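Long-range contacts in nitrogenase molybdenum-iron protein beta chain (Clostridium pasteurianum, PDB 4WES), which forms, with the alpha chain, the molybdenum-iron component of nitrogenase, which reduces dinitrogen to ammonium, and shares the [8Fe-7S] cluster with that chain: residues B[163-168]-B[232-237]; B[156-161]-B[251-256]; B[386-391]-B[405-410]; B[316-321]-B[372-377]; B[35-40]-B[96-101]. One frame throughout, in Å; residues are numbered along the deposited sequence.

Contact 1 (B[163-168]-B[232-237]); sequences ENTGAK and TGNSDL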
# COMPACT_ATOMS: atom_id res chain seq x y z
N GLU B 163 -6.57 27.39 -34.47
CA GLU B 163 -6.46 28.47 -35.47
C GLU B 163 -5.50 29.54 -35.02
O GLU B 163 -5.55 29.98 -33.85
CB GLU B 163 -7.81 29.08 -35.81
CG GLU B 163 -7.68 30.29 -36.74
CD GLU B 163 -9.00 30.81 -37.29
OE1 GLU B 163 -10.07 30.40 -36.78
OE2 GLU B 163 -8.96 31.64 -38.22
N ASN B 164 -4.59 29.91 -35.91
CA ASN B 164 -3.68 31.03 -35.69
C ASN B 164 -4.36 32.27 -36.27
O ASN B 164 -4.56 32.34 -37.46
CB ASN B 164 -2.38 30.75 -36.40
CG ASN B 164 -1.34 31.84 -36.17
OD1 ASN B 164 -1.65 33.03 -35.99
ND2 ASN B 164 -0.07 31.42 -36.18
N THR B 165 -4.78 33.16 -35.39
CA THR B 165 -5.48 34.37 -35.80
C THR B 165 -4.57 35.59 -35.77
O THR B 165 -5.03 36.72 -35.95
CB THR B 165 -6.67 34.66 -34.90
OG1 THR B 165 -6.21 34.80 -33.54
CG2 THR B 165 -7.64 33.52 -34.95
N GLY B 166 -3.28 35.38 -35.49
CA GLY B 166 -2.31 36.48 -35.38
C GLY B 166 -2.29 37.14 -34.00
O GLY B 166 -1.45 37.98 -33.72
N ALA B 167 -3.21 36.74 -33.13
CA ALA B 167 -3.31 37.27 -31.80
C ALA B 167 -2.53 36.37 -30.83
O ALA B 167 -3.08 35.42 -30.25
CB ALA B 167 -4.78 37.33 -31.38
N LYS B 168 -1.23 36.65 -30.66
CA LYS B 168 -0.39 35.85 -29.78
C LYS B 168 -0.92 35.80 -28.35
O LYS B 168 -1.21 36.83 -27.76
CB LYS B 168 1.04 36.37 -29.79
CG LYS B 168 1.71 36.17 -31.13
CD LYS B 168 1.96 34.70 -31.39
CE LYS B 168 2.51 34.49 -32.78
NZ LYS B 168 3.16 33.17 -32.84
N THR B 232 -5.17 27.39 -29.29
CA THR B 232 -3.88 26.69 -29.36
C THR B 232 -3.04 27.07 -30.58
O THR B 232 -1.81 26.98 -30.56
CB THR B 232 -4.05 25.16 -29.38
OG1 THR B 232 -4.88 24.75 -30.46
CG2 THR B 232 -4.62 24.67 -28.07
N GLY B 233 -3.70 27.56 -31.64
CA GLY B 233 -2.96 28.03 -32.80
C GLY B 233 -2.22 29.34 -32.60
O GLY B 233 -1.41 29.73 -33.45
N ASN B 234 -2.50 30.03 -31.49
CA ASN B 234 -1.88 31.33 -31.16
C ASN B 234 -0.77 31.24 -30.14
O ASN B 234 -0.23 32.24 -29.72
CB ASN B 234 -2.96 32.28 -30.67
CG ASN B 234 -3.86 32.76 -31.78
OD1 ASN B 234 -3.39 33.09 -32.89
ND2 ASN B 234 -5.16 32.82 -31.51
N SER B 235 -0.41 30.02 -29.75
CA SER B 235 0.60 29.80 -28.73
C SER B 235 2.03 29.93 -29.26
O SER B 235 2.25 29.92 -30.47
CB SER B 235 0.37 28.44 -28.05
OG SER B 235 -0.93 28.44 -27.51
N ASP B 236 2.99 29.99 -28.33
CA ASP B 236 4.40 30.15 -28.66
C ASP B 236 5.09 28.84 -29.02
O ASP B 236 6.06 28.82 -29.77
CB ASP B 236 5.14 30.75 -27.48
CG ASP B 236 4.77 32.20 -27.22
OD1 ASP B 236 4.51 32.95 -28.20
OD2 ASP B 236 4.78 32.59 -26.02
N LEU B 237 4.60 27.74 -28.45
CA LEU B 237 5.30 26.46 -28.45
C LEU B 237 4.31 25.42 -27.99
O LEU B 237 3.43 25.72 -27.17
CB LEU B 237 6.49 26.50 -27.46
CG LEU B 237 7.35 25.25 -27.31
CD1 LEU B 237 8.08 24.90 -28.58
CD2 LEU B 237 8.30 25.40 -26.13
O HOH W 1 -0.76 34.00 -33.33
O HOH W 2 1.13 30.95 -32.79
O HOH W 3 5.52 33.10 -30.67
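Gly233 lies against the backbone of Glu163 and Asn164. Its CA meets Glu163 O at 3.4 Å in a CA-H...O contact. Gly233 has no side chain, and the two backbones come within 4.2 Å, CA of Gly233 to CA of Asn164. The carbonyl of Gly233 faces the Asn164 side chain, with O 3.3 Å from Asn164 CB.

Asn234 comes next and makes both direct hydrogen bonds between the segments. Its CG lies beside the backbone N (chi1 -73°), which sends the amide in among residues 164-167. OD1 accepts from Thr165 N at 2.9 Å, with the donor tilted a little from the carbonyl plane. ND2 donates a hydrogen bond to Thr165 OG1 at 3.0 Å and bonds also to Asp231 OD1. Both ends of the buried amide are therefore held, and its rotation is fixed.

Residues 163-168 are a loop, and 232-237 open with a 3-10 turn. They lead into neighbouring strands, 172-175 and 237-241, of one parallel sheet. Asn164 shapes the first loop as an Asx turn, its OD1 accepting from Gly166 N at 2.9 Å. Water 1 joins this OD1 to Asn234 OD1; the two amide planes stand 81° apart.

Ser235 OG bonds to Asn173, while the Ser235 carbonyl shares water 2 with Gly233 O and Lys168 NZ. Asp236 OD1 takes a bond from water 3 at 2.7 Å, and this water accepts from Lys168 NZ.

Contact 2 (B[156-161]-B[251-256]); sequences GIVNYL and KTLEKK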
# COMPACT_ATOMS: atom_id res chain seq x y z
N GLY B 156 -7.46 15.07 -34.46
CA GLY B 156 -8.78 15.58 -34.89
C GLY B 156 -9.15 16.90 -34.28
O GLY B 156 -9.70 17.78 -34.94
N ILE B 157 -8.85 17.07 -33.00
CA ILE B 157 -9.04 18.35 -32.33
C ILE B 157 -8.28 19.46 -33.04
O ILE B 157 -8.83 20.53 -33.36
CB ILE B 157 -8.58 18.26 -30.85
CG1 ILE B 157 -9.48 17.33 -30.04
CG2 ILE B 157 -8.50 19.64 -30.23
CD1 ILE B 157 -8.93 16.95 -28.68
N VAL B 158 -7.00 19.20 -33.35
CA VAL B 158 -6.20 20.20 -34.07
C VAL B 158 -6.78 20.49 -35.45
O VAL B 158 -6.95 21.65 -35.85
CB VAL B 158 -4.73 19.76 -34.21
CG1 VAL B 158 -3.95 20.75 -35.07
CG2 VAL B 158 -4.04 19.62 -32.86
N ASN B 159 -7.10 19.43 -36.18
CA ASN B 159 -7.60 19.57 -37.55
C ASN B 159 -8.83 20.47 -37.61
O ASN B 159 -8.93 21.33 -38.48
CB ASN B 159 -8.04 18.24 -38.12
CG ASN B 159 -6.90 17.34 -38.59
OD1 ASN B 159 -5.78 17.78 -38.83
ND2 ASN B 159 -7.21 16.05 -38.72
N TYR B 160 -9.77 20.30 -36.68
CA TYR B 160 -11.01 21.06 -36.71
C TYR B 160 -10.97 22.38 -35.99
O TYR B 160 -11.65 23.30 -36.43
CB TYR B 160 -12.14 20.23 -36.08
CG TYR B 160 -12.77 19.21 -37.01
CD1 TYR B 160 -12.22 17.94 -37.20
CD2 TYR B 160 -13.93 19.50 -37.72
CE1 TYR B 160 -12.80 17.02 -38.03
CE2 TYR B 160 -14.54 18.59 -38.55
CZ TYR B 160 -13.97 17.33 -38.71
OH TYR B 160 -14.61 16.43 -39.52
N LEU B 161 -10.20 22.48 -34.89
CA LEU B 161 -10.34 23.63 -34.01
C LEU B 161 -9.18 24.64 -34.01
O LEU B 161 -9.41 25.84 -33.95
CB LEU B 161 -10.62 23.16 -32.59
CG LEU B 161 -11.85 22.30 -32.44
CD1 LEU B 161 -12.02 21.91 -30.99
CD2 LEU B 161 -13.12 22.94 -32.99
N LYS B 251 2.71 17.82 -34.12
CA LYS B 251 3.16 18.00 -35.50
C LYS B 251 2.07 18.56 -36.40
O LYS B 251 2.33 19.39 -37.29
CB LYS B 251 3.68 16.66 -36.04
CG LYS B 251 4.96 16.17 -35.39
CD LYS B 251 5.42 14.79 -35.86
CE LYS B 251 6.76 14.43 -35.23
NZ LYS B 251 7.26 13.09 -35.64
N THR B 252 0.85 18.10 -36.20
CA THR B 252 -0.27 18.57 -37.00
C THR B 252 -0.49 20.06 -36.73
O THR B 252 -0.75 20.84 -37.66
CB THR B 252 -1.55 17.74 -36.70
OG1 THR B 252 -1.30 16.37 -37.00
CG2 THR B 252 -2.74 18.20 -37.53
N LEU B 253 -0.37 20.46 -35.46
CA LEU B 253 -0.52 21.86 -35.08
C LEU B 253 0.60 22.72 -35.67
O LEU B 253 0.38 23.87 -36.08
CB LEU B 253 -0.56 21.97 -33.55
CG LEU B 253 -0.84 23.37 -33.00
CD1 LEU B 253 -2.08 24.02 -33.57
CD2 LEU B 253 -0.92 23.29 -31.48
N GLU B 254 1.83 22.18 -35.72
CA GLU B 254 2.92 22.90 -36.35
C GLU B 254 2.60 23.16 -37.85
O GLU B 254 2.78 24.27 -38.36
CB GLU B 254 4.25 22.16 -36.20
CG GLU B 254 5.42 22.96 -36.78
CD GLU B 254 6.75 22.23 -36.76
OE1 GLU B 254 7.77 22.91 -36.49
OE2 GLU B 254 6.77 21.00 -37.02
N LYS B 255 2.11 22.13 -38.53
CA LYS B 255 1.82 22.24 -39.95
C LYS B 255 0.67 23.22 -40.18
O LYS B 255 0.72 24.07 -41.10
CB LYS B 255 1.48 20.89 -40.54
CG LYS B 255 2.66 19.95 -40.65
CD LYS B 255 2.20 18.57 -41.07
CE LYS B 255 3.18 17.48 -40.70
NZ LYS B 255 4.50 17.70 -41.33
N LYS B 256 -0.38 23.12 -39.38
CA LYS B 256 -1.58 23.93 -39.59
C LYS B 256 -1.39 25.40 -39.19
O LYS B 256 -1.83 26.30 -39.91
CB LYS B 256 -2.76 23.37 -38.82
CG LYS B 256 -4.09 23.99 -39.18
CD LYS B 256 -5.20 23.51 -38.25
CE LYS B 256 -6.55 24.06 -38.67
NZ LYS B 256 -7.63 23.82 -37.69
O HOH W 4 -9.93 24.76 -38.80
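Val158 packs on Thr252 and Leu253 where helices 146-161 and 243-257 run side by side. The two short segments are nearly parallel, with axes 9.2 Å apart at 19°. These are neighbouring helices of an alpha/beta domain, in which helix 243-257 links strands 237-241 and 261-264 of a parallel sheet.

The tight part is apolar. In the conformer described, one of two, Val158 CG1 is anti to the backbone N (chi1 175°) and faces the other helix. It meets Leu253 CA at 3.6 Å and Thr252 CG2 at 3.7 Å. Leu253 offers its CB and CD1 to the same methyl. The Thr252 hydroxyl points back to its own helix and bonds to Leu248 O. Phe201 also packs on Val158.

The solvent side is looser and polar. Asn159 starts away from the partner helix, but its OD1 returns to within 3.3 Å of Thr252 CG2, the two side chains crossing at about a right angle. Lys256 reaches over with its chain extended. Its NZ grips the carbonyls of Val158 and Asn159, and Ser162 O just beyond the segment. Water 4 accepts from NZ at 2.7 Å and donates a hydrogen bond to Tyr160 O. The partial negative charge of the carbonyl oxygens probably steadies the ammonium group. Lys256 NZ meets Val158 O in its carbonyl plane at 2.9 Å, but sits above the carbonyl plane of Asn159, 2.9 Å from its O.

Contact 3 (B[386-391]-B[405-410]); sequences VDLLIS and PFVRFG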
# COMPACT_ATOMS: atom_id res chain seq x y z
N VAL B 386 11.68 -12.66 -10.96
CA VAL B 386 11.88 -11.24 -10.69
C VAL B 386 11.48 -10.89 -9.28
O VAL B 386 10.90 -11.71 -8.57
CB VAL B 386 11.12 -10.35 -11.69
CG1 VAL B 386 11.62 -10.58 -13.12
CG2 VAL B 386 9.62 -10.59 -11.62
N ASP B 387 11.85 -9.69 -8.86
CA ASP B 387 11.60 -9.18 -7.53
C ASP B 387 10.40 -8.23 -7.41
O ASP B 387 9.99 -7.88 -6.31
CB ASP B 387 12.86 -8.47 -7.01
CG ASP B 387 14.07 -9.35 -7.03
OD1 ASP B 387 14.00 -10.44 -6.39
OD2 ASP B 387 15.08 -9.03 -7.68
N LEU B 388 9.87 -7.82 -8.56
CA LEU B 388 8.86 -6.78 -8.61
C LEU B 388 8.19 -6.85 -9.98
O LEU B 388 8.85 -7.06 -10.98
CB LEU B 388 9.52 -5.40 -8.43
CG LEU B 388 8.62 -4.15 -8.37
CD1 LEU B 388 7.76 -4.16 -7.11
CD2 LEU B 388 9.47 -2.88 -8.44
N LEU B 389 6.88 -6.65 -9.97
CA LEU B 389 6.05 -6.59 -11.19
C LEU B 389 5.28 -5.31 -11.17
O LEU B 389 4.60 -5.01 -10.18
CB LEU B 389 5.10 -7.78 -11.24
CG LEU B 389 4.09 -7.84 -12.37
CD1 LEU B 389 4.71 -7.91 -13.73
CD2 LEU B 389 3.13 -8.98 -12.19
N ILE B 390 5.31 -4.59 -12.28
CA ILE B 390 4.60 -3.32 -12.45
C ILE B 390 3.77 -3.39 -13.73
O ILE B 390 4.32 -3.58 -14.81
CB ILE B 390 5.56 -2.11 -12.50
CG1 ILE B 390 6.53 -2.10 -11.32
CG2 ILE B 390 4.74 -0.83 -12.56
CD1 ILE B 390 7.51 -0.97 -11.35
N SER B 391 2.45 -3.29 -13.59
CA SER B 391 1.57 -3.40 -14.73
C SER B 391 0.18 -2.96 -14.35
O SER B 391 -0.09 -2.64 -13.19
CB SER B 391 1.49 -4.86 -15.25
OG SER B 391 0.73 -5.70 -14.38
N PRO B 405 6.00 -9.18 -5.51
CA PRO B 405 5.46 -7.84 -5.12
C PRO B 405 4.98 -7.08 -6.33
O PRO B 405 5.66 -7.03 -7.34
CB PRO B 405 6.67 -7.19 -4.45
CG PRO B 405 7.45 -8.35 -3.91
CD PRO B 405 7.35 -9.41 -4.97
N PHE B 406 3.79 -6.48 -6.18
CA PHE B 406 3.03 -6.00 -7.32
C PHE B 406 2.61 -4.54 -7.15
O PHE B 406 1.97 -4.19 -6.17
CB PHE B 406 1.81 -6.89 -7.53
CG PHE B 406 0.90 -6.51 -8.68
CD1 PHE B 406 1.40 -6.27 -9.94
CD2 PHE B 406 -0.48 -6.43 -8.49
CE1 PHE B 406 0.57 -5.92 -10.99
CE2 PHE B 406 -1.31 -6.07 -9.53
CZ PHE B 406 -0.79 -5.83 -10.78
N VAL B 407 2.94 -3.70 -8.14
CA VAL B 407 2.53 -2.32 -8.23
C VAL B 407 1.60 -2.14 -9.41
O VAL B 407 1.99 -2.36 -10.55
CB VAL B 407 3.74 -1.39 -8.34
CG1 VAL B 407 3.33 0.06 -8.54
CG2 VAL B 407 4.64 -1.57 -7.12
N ARG B 408 0.39 -1.68 -9.12
CA ARG B 408 -0.58 -1.34 -10.16
C ARG B 408 -0.20 -0.01 -10.82
O ARG B 408 -0.01 1.00 -10.12
CB ARG B 408 -1.97 -1.27 -9.57
CG ARG B 408 -2.54 -2.63 -9.24
CD ARG B 408 -3.78 -2.55 -8.36
NE ARG B 408 -4.34 -3.88 -8.13
CZ ARG B 408 -3.88 -4.77 -7.24
NH1 ARG B 408 -2.89 -4.44 -6.44
NH2 ARG B 408 -4.40 -5.97 -7.23
N PHE B 409 -0.12 0.01 -12.14
CA PHE B 409 0.37 1.18 -12.88
C PHE B 409 -0.25 1.16 -14.26
O PHE B 409 -0.44 0.09 -14.84
CB PHE B 409 1.90 1.04 -12.97
CG PHE B 409 2.61 2.14 -13.72
CD1 PHE B 409 3.11 3.22 -13.05
CD2 PHE B 409 2.80 2.05 -15.07
CE1 PHE B 409 3.79 4.23 -13.74
CE2 PHE B 409 3.48 3.03 -15.76
CZ PHE B 409 3.97 4.12 -15.10
N GLY B 410 -0.60 2.32 -14.79
CA GLY B 410 -1.10 2.41 -16.16
C GLY B 410 -2.58 2.14 -16.26
O GLY B 410 -3.36 2.66 -15.47
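Leu389 and Ile390 pair with Phe406 and Val407 as parallel strands. The strands 388-391 and 406-408 are joined by helix 396-402 in a beta-alpha-beta unit at the edge, within this chain, of a five-stranded parallel sheet. Leu389 N donates to Pro405 O, and Val407 N to Leu389 O, both at 2.9 Å. Ser391 continues the pairing: its N donates to Val407 O, and its O accepts from Phe409 N.

On one face Leu389 and Phe406 lie side by side, pointing the same way, with Leu389 CD2 3.9 Å from Phe406 CD1. Ser391 OG comes to the ring edge, 3.4 Å from Phe406 CE1. On the other face Ile390 CG1 runs beside Val407 CB. Ile390 CG2, anti to the backbone N, closes on Phe409 CB at 3.4 Å.

Further out, helix 321-333 packs on Ile390 and Phe409. Helix 426-448 lies over Leu388, Pro405 and Val407. Strand 314-318 bonds to the other edge of strand 388-391. Lys424 makes a cation-pi contact with Phe409. Asp415 holds Arg408 by a salt bridge, and the Arg408 guanidinium turns one face to Phe406, whose CE2 sits 3.7 Å above its plane.

Contact 4 (B[316-321]-B[372-377]); sequences ALLGDP and GDFFDV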
# COMPACT_ATOMS: atom_id res chain seq x y z
N ALA B 316 9.86 -6.68 -13.65
CA ALA B 316 9.08 -6.92 -14.88
C ALA B 316 8.08 -5.81 -15.02
O ALA B 316 7.38 -5.48 -14.06
CB ALA B 316 8.36 -8.26 -14.79
N LEU B 317 8.01 -5.21 -16.22
CA LEU B 317 7.13 -4.08 -16.50
C LEU B 317 6.36 -4.34 -17.78
O LEU B 317 6.96 -4.73 -18.78
CB LEU B 317 7.92 -2.75 -16.71
CG LEU B 317 8.88 -2.28 -15.69
CD1 LEU B 317 10.26 -2.80 -15.97
CD2 LEU B 317 8.83 -0.77 -15.71
N LEU B 318 5.05 -4.10 -17.75
CA LEU B 318 4.24 -4.15 -18.95
C LEU B 318 3.35 -2.94 -18.98
O LEU B 318 2.72 -2.61 -17.97
CB LEU B 318 3.28 -5.36 -19.04
CG LEU B 318 3.92 -6.73 -19.02
CD1 LEU B 318 4.00 -7.25 -17.59
CD2 LEU B 318 3.13 -7.67 -19.95
N GLY B 319 3.19 -2.33 -20.15
CA GLY B 319 2.24 -1.23 -20.31
C GLY B 319 2.40 -0.48 -21.59
O GLY B 319 2.85 -1.03 -22.60
N ASP B 320 1.99 0.77 -21.56
CA ASP B 320 1.95 1.60 -22.74
C ASP B 320 3.32 2.25 -22.96
O ASP B 320 4.09 2.48 -22.03
CB ASP B 320 0.83 2.63 -22.58
CG ASP B 320 -0.52 2.01 -22.50
OD1 ASP B 320 -0.70 0.87 -23.01
OD2 ASP B 320 -1.46 2.66 -21.97
N PRO B 321 3.67 2.56 -24.23
CA PRO B 321 5.08 2.81 -24.50
C PRO B 321 5.63 4.05 -23.83
O PRO B 321 6.75 4.03 -23.29
CB PRO B 321 5.17 2.92 -26.03
CG PRO B 321 3.92 2.41 -26.56
CD PRO B 321 2.89 2.36 -25.46
N GLY B 372 4.57 -7.74 -27.35
CA GLY B 372 4.54 -8.89 -26.44
C GLY B 372 3.27 -8.81 -25.59
O GLY B 372 2.55 -7.82 -25.61
N ASP B 373 3.02 -9.90 -24.86
CA ASP B 373 1.81 -9.95 -24.05
C ASP B 373 2.09 -10.51 -22.65
O ASP B 373 3.24 -10.83 -22.31
CB ASP B 373 0.69 -10.69 -24.81
CG ASP B 373 1.07 -12.09 -25.25
OD1 ASP B 373 1.73 -12.81 -24.47
OD2 ASP B 373 0.65 -12.48 -26.35
N PHE B 374 1.07 -10.56 -21.80
CA PHE B 374 1.24 -11.05 -20.43
C PHE B 374 1.58 -12.53 -20.39
O PHE B 374 2.10 -12.99 -19.39
CB PHE B 374 -0.02 -10.78 -19.60
CG PHE B 374 -0.21 -9.36 -19.10
CD1 PHE B 374 0.27 -8.99 -17.87
CD2 PHE B 374 -0.86 -8.40 -19.86
CE1 PHE B 374 0.08 -7.73 -17.37
CE2 PHE B 374 -1.05 -7.12 -19.38
CZ PHE B 374 -0.56 -6.79 -18.13
N PHE B 375 1.23 -13.28 -21.43
CA PHE B 375 1.62 -14.70 -21.47
C PHE B 375 3.12 -14.81 -21.68
O PHE B 375 3.79 -15.59 -20.97
CB PHE B 375 0.80 -15.40 -22.57
CG PHE B 375 0.89 -16.90 -22.57
CD1 PHE B 375 -0.07 -17.68 -21.97
CD2 PHE B 375 1.93 -17.54 -23.23
CE1 PHE B 375 -0.02 -19.05 -22.01
CE2 PHE B 375 1.98 -18.93 -23.25
CZ PHE B 375 0.99 -19.69 -22.67
N ASP B 376 3.66 -14.02 -22.61
CA ASP B 376 5.13 -13.98 -22.78
C ASP B 376 5.83 -13.70 -21.46
O ASP B 376 6.77 -14.41 -21.08
CB ASP B 376 5.52 -12.86 -23.73
CG ASP B 376 5.17 -13.12 -25.19
OD1 ASP B 376 5.37 -14.25 -25.69
OD2 ASP B 376 4.77 -12.13 -25.86
N VAL B 377 5.42 -12.63 -20.76
CA VAL B 377 6.18 -12.24 -19.60
C VAL B 377 6.10 -13.32 -18.53
O VAL B 377 7.08 -13.57 -17.82
CB VAL B 377 5.78 -10.85 -19.09
CG1 VAL B 377 6.58 -10.50 -17.83
CG2 VAL B 377 6.10 -9.82 -20.15
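Leu318 points from its strand straight at the start of helix 374-383. One of its methyls does most of the touching. CD2 sits over the face of the Phe374 ring, 3.8 Å from the ring centroid and only 11° off the normal, a CH-pi contact. Leu318 CD1 comes to 4.0 Å from Phe374 CE1. Leu318 and Val377 slide past each other in opposite directions, the same Leu318 CD2 lying 3.7 Å from Val377 CG2. Val377 CG1 is anti to the backbone N (chi1 178°) and lies 4.2 Å from Ala316 CB.

Phe374 begins beside the contact, and its ring then swings back over the leucine. Trp84 of the alpha chain packs on this phenylalanine too. The contact lays a helix of the alpha/beta domain on the middle strand, 314-318, of its five-stranded parallel sheet.

The helix start is set by a capping box. Asp373 OD1 accepts from Asp376 N at 2.9 Å, and Asp376 OD2 accepts from Asp373 N at 3.0 Å. Arg12 and Arg16 form salt bridges to Asp373, and Lys369 to Asp376. No hydrogen bond crosses between the segments. Cohesion between them is therefore apolar, while the capping carboxylates lie outside the contact and are probably balanced in charge by these basic residues.

Contact 5 (B[35-40]-B[96-101]); sequences IHNCLP and NPDIIA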
# COMPACT_ATOMS: atom_id res chain seq x y z
N ILE B 35 -12.29 17.29 -23.32
CA ILE B 35 -12.85 18.52 -23.88
C ILE B 35 -14.09 18.89 -23.09
O ILE B 35 -14.96 18.03 -22.91
CB ILE B 35 -13.25 18.34 -25.36
CG1 ILE B 35 -12.08 17.83 -26.21
CG2 ILE B 35 -13.87 19.63 -25.89
CD1 ILE B 35 -12.51 17.44 -27.60
N HIS B 36 -14.18 20.13 -22.61
CA HIS B 36 -15.34 20.51 -21.82
C HIS B 36 -16.62 20.47 -22.67
O HIS B 36 -16.64 20.95 -23.83
CB HIS B 36 -15.12 21.91 -21.26
CG HIS B 36 -16.18 22.37 -20.33
ND1 HIS B 36 -16.41 21.78 -19.12
CD2 HIS B 36 -17.06 23.40 -20.42
CE1 HIS B 36 -17.41 22.39 -18.50
NE2 HIS B 36 -17.81 23.39 -19.27
N ASN B 37 -17.70 19.94 -22.10
CA ASN B 37 -19.02 19.92 -22.73
C ASN B 37 -19.00 19.14 -24.04
O ASN B 37 -19.74 19.43 -24.97
CB ASN B 37 -19.60 21.33 -22.91
CG ASN B 37 -19.97 21.97 -21.61
OD1 ASN B 37 -19.87 21.35 -20.54
ND2 ASN B 37 -20.39 23.24 -21.70
N CYS B 38 -18.18 18.10 -24.07
CA CYS B 38 -18.08 17.20 -25.22
C CYS B 38 -18.73 15.86 -24.94
O CYS B 38 -18.47 15.23 -23.91
CB CYS B 38 -16.61 16.96 -25.54
SG CYS B 38 -16.29 15.84 -26.89
N LEU B 39 -19.57 15.40 -25.88
CA LEU B 39 -20.01 14.03 -25.86
C LEU B 39 -19.20 13.23 -26.90
O LEU B 39 -19.32 13.49 -28.10
CB LEU B 39 -21.52 13.89 -26.15
CG LEU B 39 -22.10 12.51 -25.95
CD1 LEU B 39 -21.95 12.05 -24.52
CD2 LEU B 39 -23.53 12.46 -26.43
N PRO B 40 -18.41 12.26 -26.47
CA PRO B 40 -17.78 11.35 -27.42
C PRO B 40 -18.84 10.53 -28.16
O PRO B 40 -19.86 10.15 -27.55
CB PRO B 40 -16.92 10.42 -26.55
CG PRO B 40 -16.81 11.13 -25.22
CD PRO B 40 -18.09 11.89 -25.07
N ASN B 96 -27.69 17.86 -25.60
CA ASN B 96 -27.14 19.20 -25.73
C ASN B 96 -25.66 19.39 -25.36
O ASN B 96 -25.31 20.30 -24.61
CB ASN B 96 -27.98 20.19 -24.91
CG ASN B 96 -27.70 21.62 -25.27
OD1 ASN B 96 -27.41 21.94 -26.42
ND2 ASN B 96 -27.82 22.48 -24.29
N PRO B 97 -24.73 18.55 -25.90
CA PRO B 97 -23.33 18.88 -25.75
C PRO B 97 -23.02 20.15 -26.56
O PRO B 97 -23.80 20.53 -27.44
CB PRO B 97 -22.63 17.67 -26.37
CG PRO B 97 -23.58 17.23 -27.43
CD PRO B 97 -24.95 17.44 -26.84
N ASP B 98 -21.87 20.77 -26.29
CA ASP B 98 -21.40 21.88 -27.14
C ASP B 98 -20.64 21.34 -28.37
O ASP B 98 -20.56 22.02 -29.40
CB ASP B 98 -20.52 22.84 -26.35
CG ASP B 98 -21.31 23.64 -25.34
OD1 ASP B 98 -22.55 23.66 -25.40
OD2 ASP B 98 -20.66 24.25 -24.47
N ILE B 99 -20.07 20.14 -28.23
CA ILE B 99 -19.27 19.52 -29.28
C ILE B 99 -19.46 18.01 -29.21
O ILE B 99 -19.45 17.43 -28.13
CB ILE B 99 -17.79 19.95 -29.18
CG1 ILE B 99 -16.97 19.32 -30.29
CG2 ILE B 99 -17.19 19.66 -27.80
CD1 ILE B 99 -15.57 19.92 -30.42
N ILE B 100 -19.67 17.41 -30.38
CA ILE B 100 -19.67 15.96 -30.54
C ILE B 100 -18.33 15.58 -31.14
O ILE B 100 -17.97 16.09 -32.19
CB ILE B 100 -20.84 15.49 -31.43
CG1 ILE B 100 -22.19 15.90 -30.83
CG2 ILE B 100 -20.76 13.99 -31.64
CD1 ILE B 100 -23.36 15.58 -31.72
N ALA B 101 -17.60 14.68 -30.47
CA ALA B 101 -16.30 14.26 -30.98
C ALA B 101 -16.42 12.80 -31.42
O ALA B 101 -16.48 11.89 -30.61
CB ALA B 101 -15.23 14.40 -29.93
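Asn37 O takes two backbone donors from the other segment. Asp98 N reaches it at 2.8 Å in the carbonyl plane, and Ile99 N adds a weak bond at 3.4 Å. The side chains of Asn37 and Asp98 lie side by side and point the same way. Asn37 ND2 gives a nearly straight bond to Asp98 OD2 at 3.0 Å. The carboxylate is met from above its plane, while OD2 lies in the plane of the amide. The second carboxylate oxygen, OD1, is held by Lys132 in a salt bridge. This lysine also bonds to Pro97 O.

Past the turn of residues 35-38, the chains become parallel neighbours, strands 38-43 and 99-104, in the sheet of an alpha/beta domain. Cys48 and Cys106, which follow these strands in the chain, bind the [8Fe-7S] cluster. The side chain of Pro40 is about 13 Å from that cluster. Leu39 N donates to Ile99 O at 3.0 Å, and Leu39 O accepts from Ala101 N at 3.2 Å. Pro40 has no N-H to give; its CA meets Ala101 O instead.

Apolar groups fill in around these bonds. Leu39 CB rests on Pro97 CB. Ile99 CG2 sits between the backbone N and the carbonyl carbon and touches Cys38 CB at 3.6 Å. Cys38 SG, anti to its own N (chi1 178°), reaches Ala101 CB at 3.5 Å.

Contacts 3, 4 and 5 are buried, while contacts 1 and 2 are partly exposed. Contacts 3 and 5 both pair parallel strands, but in different sheets, with centres about 36 Å apart. Contact 4 shares the sheet of contact 3: strands 314-318 and 388-391 are neighbours, and Ala316 probably bonds to Leu388 and Ile390. It differs in being apolar, helix on strand. Contact 1 is nested in the chain loop closed by contact 2, and Leu253 packs on Thr232 and Gly233. Contact 1 is mostly polar and watered, while contact 2 joins an apolar core to a polar, watered rim. Contact 2 also meets contact 5, where Ile157 touches Ile35 and Leu161 touches Ile99.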